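Local structure of putative methyltransferase (Emericella variicolor, 7DMB) at residues G199-I205 with A275-A281. The protein is a trans-acting methyltransferase of calbistrin biosynthesis that binds S-adenosyl-L-homocysteine and probably transfers methyl groups from S-adenosyl-L-methionine. Sequence-based numbering, arbitrary orientation.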
# COMPACT_ATOMS: atom_id res chain seq x y z
N GLY A 199 16.34 -20.43 -8.18
CA GLY A 199 15.13 -20.99 -8.76
C GLY A 199 13.88 -20.58 -7.99
O GLY A 199 12.88 -21.31 -7.97
N LEU A 200 13.93 -19.39 -7.38
CA LEU A 200 12.88 -18.94 -6.48
C LEU A 200 11.50 -19.10 -7.11
O LEU A 200 11.28 -18.74 -8.27
CB LEU A 200 13.13 -17.47 -6.11
CG LEU A 200 12.71 -17.01 -4.70
CD1 LEU A 200 13.54 -17.70 -3.62
CD2 LEU A 200 12.78 -15.47 -4.59
N ARG A 201 10.58 -19.69 -6.35
CA ARG A 201 9.17 -19.74 -6.71
C ARG A 201 8.46 -18.62 -5.94
O ARG A 201 8.40 -18.65 -4.71
CB ARG A 201 8.59 -21.12 -6.40
CG ARG A 201 9.34 -22.25 -7.14
CD ARG A 201 9.02 -23.64 -6.59
NE ARG A 201 9.35 -23.77 -5.17
CZ ARG A 201 8.93 -24.76 -4.38
NH1 ARG A 201 8.17 -25.72 -4.87
NH2 ARG A 201 9.27 -24.79 -3.09
N ILE A 202 7.98 -17.61 -6.66
CA ILE A 202 7.40 -16.40 -6.07
C ILE A 202 5.94 -16.31 -6.49
O ILE A 202 5.60 -16.57 -7.65
CB ILE A 202 8.13 -15.10 -6.49
CG1 ILE A 202 9.59 -15.10 -6.12
CG2 ILE A 202 7.47 -13.87 -5.83
CD1 ILE A 202 10.49 -15.17 -7.33
N LEU A 203 5.09 -15.92 -5.54
CA LEU A 203 3.70 -15.58 -5.82
C LEU A 203 3.43 -14.21 -5.21
O LEU A 203 3.77 -13.98 -4.05
CB LEU A 203 2.74 -16.62 -5.26
CG LEU A 203 1.26 -16.48 -5.63
CD1 LEU A 203 0.65 -17.83 -5.98
CD2 LEU A 203 0.49 -15.82 -4.51
N GLU A 204 2.84 -13.30 -5.98
CA GLU A 204 2.43 -12.01 -5.42
C GLU A 204 0.90 -11.94 -5.31
O GLU A 204 0.19 -12.14 -6.31
CB GLU A 204 2.97 -10.84 -6.23
CG GLU A 204 2.45 -9.49 -5.74
CD GLU A 204 3.11 -8.35 -6.45
OE1 GLU A 204 3.93 -8.63 -7.35
OE2 GLU A 204 2.80 -7.18 -6.12
N ILE A 205 0.41 -11.69 -4.09
CA ILE A 205 -1.01 -11.45 -3.82
C ILE A 205 -1.36 -10.04 -4.25
O ILE A 205 -0.58 -9.10 -4.04
CB ILE A 205 -1.32 -11.64 -2.31
CG1 ILE A 205 -0.79 -12.97 -1.77
CG2 ILE A 205 -2.83 -11.49 -2.04
CD1 ILE A 205 -1.54 -14.13 -2.29
N ALA A 275 3.99 -24.74 -2.29
CA ALA A 275 4.75 -24.76 -3.53
C ALA A 275 5.48 -23.45 -3.81
O ALA A 275 5.92 -23.22 -4.95
CB ALA A 275 3.81 -25.09 -4.70
N TYR A 276 5.66 -22.60 -2.80
CA TYR A 276 6.23 -21.28 -3.04
C TYR A 276 7.21 -20.93 -1.93
O TYR A 276 6.97 -21.21 -0.75
CB TYR A 276 5.13 -20.21 -3.15
CG TYR A 276 4.24 -20.45 -4.36
CD1 TYR A 276 4.64 -20.03 -5.64
CD2 TYR A 276 3.03 -21.12 -4.24
CE1 TYR A 276 3.83 -20.27 -6.77
CE2 TYR A 276 2.22 -21.36 -5.35
CZ TYR A 276 2.63 -20.94 -6.61
OH TYR A 276 1.81 -21.17 -7.68
N ASP A 277 8.31 -20.30 -2.33
CA ASP A 277 9.35 -19.92 -1.40
C ASP A 277 9.10 -18.54 -0.81
O ASP A 277 9.41 -18.30 0.36
CB ASP A 277 10.70 -19.94 -2.11
CG ASP A 277 10.93 -21.25 -2.83
OD1 ASP A 277 10.84 -22.29 -2.13
OD2 ASP A 277 11.14 -21.24 -4.07
N VAL A 278 8.55 -17.63 -1.60
CA VAL A 278 8.30 -16.26 -1.16
C VAL A 278 6.92 -15.86 -1.67
O VAL A 278 6.61 -16.03 -2.85
CB VAL A 278 9.37 -15.26 -1.66
CG1 VAL A 278 9.10 -13.86 -1.11
CG2 VAL A 278 10.78 -15.72 -1.24
N VAL A 279 6.09 -15.33 -0.77
CA VAL A 279 4.83 -14.69 -1.14
C VAL A 279 5.00 -13.20 -0.93
O VAL A 279 5.44 -12.77 0.15
CB VAL A 279 3.64 -15.24 -0.33
CG1 VAL A 279 2.42 -14.35 -0.49
CG2 VAL A 279 3.31 -16.67 -0.76
N ILE A 280 4.69 -12.41 -1.96
CA ILE A 280 4.77 -10.95 -1.91
C ILE A 280 3.36 -10.38 -1.78
O ILE A 280 2.43 -10.85 -2.45
CB ILE A 280 5.46 -10.37 -3.16
CG1 ILE A 280 6.79 -11.10 -3.48
CG2 ILE A 280 5.66 -8.86 -3.03
CD1 ILE A 280 7.92 -10.66 -2.64
N ALA A 281 3.20 -9.36 -0.93
CA ALA A 281 1.92 -8.66 -0.82
C ALA A 281 2.14 -7.20 -0.43
O ALA A 281 2.72 -6.92 0.63
CB ALA A 281 1.00 -9.36 0.18
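Leu-203 CD1 rests over one face of the Tyr-276 ring, a CH-pi contact 4.0 Å from the ring centroid and displaced toward the hydroxyl-bearing rim. With CG anti to the backbone N (chi1 -173°), the leucine directs this branch over the ring; its CB lies near ring atoms CD1 and CE1. Further along the same sheet face, Ile-205 CG1 crosses to meet Val-279 CG1 at 3.7 Å, and Ala-281 presents its methyl group to Ile-205 CB. On the other face, Ile-202 and Ile-280 lie side by side, CG2 against CG1 at 3.7 Å, while Val-278 CG2 fits against the forked end of Leu-200, touching CD2 at 3.9 Å and reaching CD1. Glu-204 lays CB and CG across Ile-280 CB, its OE1 bonded to Tyr-232 and Thr-213. Helices 187-196 and 211-220 pack on this second face.

Between the two layers run parallel strand bonds, among them Ile-280 N to Leu-203 O at 2.8 Å. The regular pattern changes where the chain turns at Asp-277: Arg-201 O accepts from the backbone N of both Asp-277 and Val-278. The Asp-277 carboxylate reaches back, OD2 taking Arg-201 N at 2.8 Å on its anti side. The arginine chain bends at chi3 (-59°), bringing its guanidinium side-on: NE hydrogen-bonds OD2 from above the carboxylate plane, and NH2 forms a salt bridge to OD1 at 3.1 Å, the two planes 43° apart. Ala-275 O lies over one guanidinium face, and Gln-303 also bonds OD1.

Strands 200-205 and 276-282 are neighbours in the middle of the Rossmann-type sheet; Ile-205, ending the first, touches the bound S-adenosyl-L-homocysteine. The packed faces are mostly apolar, whereas buried Asp-277 ties the turn to Arg-201, and its several donors would be expected to stabilise its negative charge.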